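Local structure of truncated hemoglobin 4 (Chlamydomonas reinhardtii, 6BME) at residues A[16-30]-A[85-97]. The protein binds heme b through the 2-on-2 globin domain described here, its iron held on both axial sides by protein groups, and probably binds oxygen. Numbering follows the deposited sequence.
Sequences TVDVFYKKLMNDPDL and KVAGHFVDSLKEM
T16 meets M97: its OG1, hydrogen-bonded to A12 O, lies 3.4 Å from M97 CG, while CG2 turns to L94 CD2. V19 sets CG1 against S93 OG and E96 OE1, and CG2 against M97 SD. F20 is a knob among V86, H89, F90 and S93. With CG anti to the backbone N (chi1 180°), its ring meets F90, whose CD1 edge stands above the ring centre in a T-shaped pair, centroids 5.0 Å apart and planes at 71°. This is the roughly antiparallel packing of helix B (10-25) on helix G (80-96) in the 2-on-2 globin fold, the axes of 16-25 and 85-96 approaching to 8.9 Å. K23 lays CB over the H89 ring face in a CH-pi contact and passes CD 3.4 Å from S93 OG, itself tied back to H89 O. K23 NZ makes a 2.7 Å salt bridge to E96 OE2 on its syn side, tilted out of the carboxylate plane; one water joins this ammonium to H89 ND1 and D92 OD2. L24 CD2 touches V86 CG2, and V86 contacts the heme. D27 OD2 takes two donors: H89 NE2, 2.8 Å away, comes in on the anti lone pair, with OD2 in the imidazole plane and the bond nearly straight (175°), and K85 NZ at 2.7 Å on the syn side but tilted out of the carboxylate plane. Shortening D27 to an alanine would probably leave K85 without its salt-bridge mate and the H89 imidazole freer to turn. D27 OD1 closes an Asx turn with D29 N. L30 brings CD1 to the imidazole edge, 3.7 Å from H89 CD2, and against V86 CG2.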
loop_
_atom_site.group_PDB
_atom_site.type_symbol
_atom_site.label_atom_id
_atom_site.label_comp_id
_atom_site.label_asym_id
_atom_site.label_seq_id
_atom_site.Cartn_x
_atom_site.Cartn_y
_atom_site.Cartn_z
ATOM N N THR A 16 -4.339 -11.549 4.931
ATOM C CA THR A 16 -3.934 -10.164 5.178
ATOM C C THR A 16 -4.269 -9.274 3.989
ATOM O O THR A 16 -4.761 -8.151 4.162
ATOM C CB THR A 16 -2.437 -10.099 5.480
ATOM O OG1 THR A 16 -2.140 -10.957 6.589
ATOM C CG2 THR A 16 -2.009 -8.659 5.809
ATOM N N VAL A 17 -3.996 -9.758 2.773
ATOM C CA VAL A 17 -4.326 -8.998 1.568
ATOM C C VAL A 17 -5.824 -8.706 1.507
ATOM O O VAL A 17 -6.239 -7.578 1.200
ATOM C CB VAL A 17 -3.832 -9.751 0.313
ATOM C CG1 VAL A 17 -4.448 -9.157 -0.964
ATOM C CG2 VAL A 17 -2.299 -9.707 0.229
ATOM N N ASP A 18 -6.659 -9.706 1.815
ATOM C CA ASP A 18 -8.106 -9.504 1.763
ATOM C C ASP A 18 -8.559 -8.467 2.786
ATOM O O ASP A 18 -9.361 -7.578 2.469
ATOM C CB ASP A 18 -8.837 -10.832 1.968
ATOM C CG ASP A 18 -9.022 -11.600 0.664
ATOM O OD1 ASP A 18 -8.607 -11.083 -0.400
ATOM O OD2 ASP A 18 -9.578 -12.719 0.705
ATOM N N VAL A 19 -8.053 -8.563 4.018
ATOM C CA VAL A 19 -8.372 -7.561 5.038
ATOM C C VAL A 19 -8.021 -6.167 4.530
ATOM O O VAL A 19 -8.837 -5.238 4.586
ATOM C CB VAL A 19 -7.627 -7.870 6.349
ATOM C CG1 VAL A 19 -7.695 -6.652 7.316
ATOM C CG2 VAL A 19 -8.168 -9.141 6.996
ATOM N N PHE A 20 -6.807 -6.023 3.995
ATOM C CA PHE A 20 -6.291 -4.732 3.560
ATOM C C PHE A 20 -7.085 -4.211 2.374
ATOM O O PHE A 20 -7.494 -3.046 2.356
ATOM C CB PHE A 20 -4.805 -4.900 3.235
ATOM C CG PHE A 20 -4.116 -3.659 2.758
ATOM C CD1 PHE A 20 -4.356 -2.422 3.349
ATOM C CD2 PHE A 20 -3.172 -3.742 1.750
ATOM C CE1 PHE A 20 -3.691 -1.278 2.894
ATOM C CE2 PHE A 20 -2.501 -2.611 1.301
ATOM C CZ PHE A 20 -2.761 -1.380 1.871
ATOM N N TYR A 21 -7.355 -5.084 1.402
ATOM C CA TYR A 21 -8.156 -4.718 0.240
ATOM C C TYR A 21 -9.535 -4.216 0.649
ATOM O O TYR A 21 -9.995 -3.164 0.180
ATOM C CB TYR A 21 -8.275 -5.927 -0.690
ATOM C CG TYR A 21 -9.304 -5.767 -1.777
ATOM C CD1 TYR A 21 -9.013 -5.065 -2.933
ATOM C CD2 TYR A 21 -10.566 -6.322 -1.650
ATOM C CE1 TYR A 21 -9.950 -4.916 -3.937
ATOM C CE2 TYR A 21 -11.512 -6.180 -2.648
ATOM C CZ TYR A 21 -11.197 -5.474 -3.788
ATOM O OH TYR A 21 -12.135 -5.325 -4.785
ATOM N N LYS A 22 -10.207 -4.951 1.538
ATOM C CA LYS A 22 -11.569 -4.583 1.916
ATOM C C LYS A 22 -11.594 -3.257 2.662
ATOM O O LYS A 22 -12.506 -2.445 2.461
ATOM C CB LYS A 22 -12.203 -5.704 2.746
ATOM C CG LYS A 22 -12.490 -6.963 1.936
ATOM C CD LYS A 22 -13.071 -8.062 2.803
ATOM C CE LYS A 22 -13.215 -9.375 2.025
ATOM N NZ LYS A 22 -12.445 -10.490 2.654
ATOM N N LYS A 23 -10.581 -2.998 3.497
ATOM C CA LYS A 23 -10.477 -1.690 4.149
ATOM C C LYS A 23 -10.435 -0.560 3.124
ATOM O O LYS A 23 -11.113 0.457 3.283
ATOM C CB LYS A 23 -9.238 -1.633 5.047
ATOM C CG LYS A 23 -9.377 -2.328 6.390
ATOM C CD LYS A 23 -8.047 -2.312 7.139
ATOM C CE LYS A 23 -8.125 -3.085 8.446
ATOM N NZ LYS A 23 -9.073 -2.445 9.410
ATOM N N LEU A 24 -9.632 -0.713 2.065
ATOM C CA LEU A 24 -9.541 0.349 1.065
ATOM C C LEU A 24 -10.860 0.519 0.322
ATOM O O LEU A 24 -11.326 1.647 0.112
ATOM C CB LEU A 24 -8.407 0.062 0.079
ATOM C CG LEU A 24 -7.008 -0.193 0.637
ATOM C CD1 LEU A 24 -6.008 -0.263 -0.509
ATOM C CD2 LEU A 24 -6.609 0.887 1.631
ATOM N N MET A 25 -11.477 -0.590 -0.100
ATOM C CA MET A 25 -12.714 -0.470 -0.863
ATOM C C MET A 25 -13.864 0.043 -0.004
ATOM O O MET A 25 -14.800 0.651 -0.533
ATOM C CB MET A 25 -13.068 -1.817 -1.506
ATOM C CG MET A 25 -11.950 -2.380 -2.395
ATOM S SD MET A 25 -11.345 -1.185 -3.629
ATOM C CE MET A 25 -12.808 -1.037 -4.657
ATOM N N ASN A 26 -13.803 -0.146 1.309
ATOM C CA ASN A 26 -14.882 0.303 2.174
ATOM C C ASN A 26 -14.638 1.690 2.746
ATOM O O ASN A 26 -15.452 2.171 3.535
ATOM C CB ASN A 26 -15.098 -0.715 3.296
ATOM C CG ASN A 26 -15.638 -2.038 2.771
ATOM O OD1 ASN A 26 -16.487 -2.054 1.877
ATOM N ND2 ASN A 26 -15.138 -3.149 3.310
ATOM N N ASP A 27 -13.540 2.342 2.364
ATOM C CA ASP A 27 -13.244 3.689 2.821
ATOM C C ASP A 27 -13.731 4.666 1.761
ATOM O O ASP A 27 -13.159 4.704 0.660
ATOM C CB ASP A 27 -11.740 3.851 3.064
ATOM C CG ASP A 27 -11.371 5.200 3.686
ATOM O OD1 ASP A 27 -11.979 6.229 3.330
ATOM O OD2 ASP A 27 -10.450 5.235 4.529
ATOM N N PRO A 28 -14.775 5.454 2.031
ATOM C CA PRO A 28 -15.293 6.372 1.000
ATOM C C PRO A 28 -14.277 7.387 0.517
ATOM O O PRO A 28 -14.444 7.932 -0.584
ATOM C CB PRO A 28 -16.476 7.058 1.706
ATOM C CG PRO A 28 -16.166 6.923 3.180
ATOM C CD PRO A 28 -15.493 5.588 3.313
ATOM N N ASP A 29 -13.235 7.669 1.297
ATOM C CA ASP A 29 -12.213 8.610 0.864
ATOM C C ASP A 29 -11.206 7.996 -0.100
ATOM O O ASP A 29 -10.494 8.740 -0.786
ATOM C CB ASP A 29 -11.484 9.186 2.077
ATOM C CG ASP A 29 -12.335 10.197 2.839
ATOM O OD1 ASP A 29 -13.283 10.730 2.231
ATOM O OD2 ASP A 29 -12.061 10.451 4.036
ATOM N N LEU A 30 -11.143 6.675 -0.186
ATOM C CA LEU A 30 -10.159 5.991 -1.023
ATOM C C LEU A 30 -10.768 5.203 -2.171
ATOM O O LEU A 30 -10.170 5.126 -3.242
ATOM C CB LEU A 30 -9.329 5.037 -0.168
ATOM C CG LEU A 30 -8.572 5.695 0.982
ATOM C CD1 LEU A 30 -7.970 4.640 1.883
ATOM C CD2 LEU A 30 -7.490 6.631 0.423
ATOM N N LYS A 85 -3.906 7.458 4.931
ATOM C CA LYS A 85 -5.041 6.587 5.222
ATOM C C LYS A 85 -4.767 5.164 4.739
ATOM O O LYS A 85 -5.053 4.198 5.455
ATOM C CB LYS A 85 -6.320 7.148 4.587
ATOM C CG LYS A 85 -7.621 6.638 5.221
ATOM C CD LYS A 85 -7.796 7.167 6.667
ATOM C CE LYS A 85 -8.988 6.520 7.362
ATOM N NZ LYS A 85 -10.263 6.892 6.666
ATOM N N VAL A 86 -4.205 5.024 3.530
ATOM C CA VAL A 86 -3.818 3.710 3.022
ATOM C C VAL A 86 -2.794 3.071 3.950
ATOM O O VAL A 86 -2.892 1.884 4.291
ATOM C CB VAL A 86 -3.281 3.826 1.579
ATOM C CG1 VAL A 86 -2.546 2.546 1.151
ATOM C CG2 VAL A 86 -4.410 4.140 0.598
ATOM N N ALA A 87 -1.801 3.854 4.381
ATOM C CA ALA A 87 -0.766 3.326 5.268
ATOM C C ALA A 87 -1.348 2.912 6.614
ATOM O O ALA A 87 -0.972 1.870 7.174
ATOM C CB ALA A 87 0.342 4.366 5.450
ATOM N N GLY A 88 -2.277 3.708 7.148
ATOM C CA GLY A 88 -2.937 3.325 8.393
ATOM C C GLY A 88 -3.754 2.049 8.254
ATOM O O GLY A 88 -3.712 1.173 9.123
ATOM N N HIS A 89 -4.517 1.926 7.163
ATOM C CA HIS A 89 -5.248 0.682 6.949
ATOM C C HIS A 89 -4.301 -0.500 6.843
ATOM O O HIS A 89 -4.631 -1.602 7.298
ATOM C CB HIS A 89 -6.110 0.760 5.690
ATOM C CG HIS A 89 -7.306 1.652 5.827
ATOM N ND1 HIS A 89 -8.143 1.614 6.921
ATOM C CD2 HIS A 89 -7.804 2.606 5.002
ATOM C CE1 HIS A 89 -9.108 2.506 6.762
ATOM N NE2 HIS A 89 -8.928 3.116 5.602
ATOM N N PHE A 90 -3.120 -0.295 6.261
ATOM C CA PHE A 90 -2.179 -1.400 6.129
ATOM C C PHE A 90 -1.709 -1.891 7.495
ATOM O O PHE A 90 -1.740 -3.097 7.778
ATOM C CB PHE A 90 -0.992 -0.992 5.262
ATOM C CG PHE A 90 -0.013 -2.100 5.048
ATOM C CD1 PHE A 90 -0.333 -3.179 4.219
ATOM C CD2 PHE A 90 1.206 -2.087 5.682
ATOM C CE1 PHE A 90 0.564 -4.210 4.027
ATOM C CE2 PHE A 90 2.115 -3.124 5.494
ATOM C CZ PHE A 90 1.795 -4.179 4.677
ATOM N N VAL A 91 -1.268 -0.977 8.364
ATOM C CA VAL A 91 -0.774 -1.433 9.659
ATOM C C VAL A 91 -1.926 -1.968 10.503
ATOM O O VAL A 91 -1.753 -2.937 11.244
ATOM C CB VAL A 91 0.009 -0.324 10.389
ATOM C CG1 VAL A 91 1.177 0.125 9.546
ATOM C CG2 VAL A 91 -0.892 0.857 10.716
ATOM N N ASP A 92 -3.123 -1.388 10.374
ATOM C CA ASP A 92 -4.282 -1.960 11.050
ATOM C C ASP A 92 -4.527 -3.390 10.587
ATOM O O ASP A 92 -4.869 -4.256 11.396
ATOM C CB ASP A 92 -5.525 -1.104 10.805
ATOM C CG ASP A 92 -5.426 0.275 11.443
ATOM O OD1 ASP A 92 -4.438 0.549 12.161
ATOM O OD2 ASP A 92 -6.344 1.085 11.212
ATOM N N SER A 93 -4.371 -3.654 9.283
ATOM C CA SER A 93 -4.529 -5.020 8.791
ATOM C C SER A 93 -3.531 -5.951 9.452
ATOM O O SER A 93 -3.893 -7.047 9.888
ATOM C CB SER A 93 -4.365 -5.067 7.271
ATOM O OG SER A 93 -5.266 -4.175 6.650
ATOM N N LEU A 94 -2.274 -5.520 9.562
ATOM C CA LEU A 94 -1.261 -6.362 10.186
ATOM C C LEU A 94 -1.607 -6.657 11.644
ATOM O O LEU A 94 -1.471 -7.797 12.102
ATOM C CB LEU A 94 0.111 -5.700 10.082
ATOM C CG LEU A 94 0.701 -5.410 8.708
ATOM C CD1 LEU A 94 2.030 -4.672 8.864
ATOM C CD2 LEU A 94 0.884 -6.708 7.939
ATOM N N LYS A 95 -2.065 -5.641 12.385
ATOM C CA LYS A 95 -2.435 -5.847 13.783
ATOM C C LYS A 95 -3.613 -6.803 13.907
ATOM O O LYS A 95 -3.622 -7.677 14.783
ATOM C CB LYS A 95 -2.769 -4.506 14.446
ATOM C CG LYS A 95 -1.632 -3.510 14.425
ATOM C CD LYS A 95 -2.094 -2.156 14.953
ATOM C CE LYS A 95 -1.032 -1.084 14.771
ATOM N NZ LYS A 95 -1.564 0.256 15.155
ATOM N N GLU A 96 -4.626 -6.636 13.057
ATOM C CA GLU A 96 -5.791 -7.514 13.105
ATOM C C GLU A 96 -5.432 -8.965 12.821
ATOM O O GLU A 96 -6.101 -9.881 13.317
ATOM C CB GLU A 96 -6.845 -7.027 12.121
ATOM C CG GLU A 96 -7.465 -5.721 12.583
ATOM C CD GLU A 96 -8.392 -5.123 11.565
ATOM O OE1 GLU A 96 -8.860 -5.872 10.675
ATOM O OE2 GLU A 96 -8.652 -3.903 11.666
ATOM N N MET A 97 -4.386 -9.195 12.039
ATOM C CA MET A 97 -3.914 -10.540 11.743
ATOM C C MET A 97 -2.948 -11.067 12.801
ATOM O O MET A 97 -2.371 -12.144 12.619
ATOM C CB MET A 97 -3.259 -10.559 10.365
ATOM C CG MET A 97 -4.234 -10.261 9.227
ATOM S SD MET A 97 -5.489 -11.539 9.038
ATOM C CE MET A 97 -4.457 -12.989 8.884
HETATM O O HOH W 1 -8.387 0.399 9.577
HETATM O O HOH W 2 -10.894 -5.133 8.930
HETATM O O HOH W 3 -9.653 9.473 5.004
#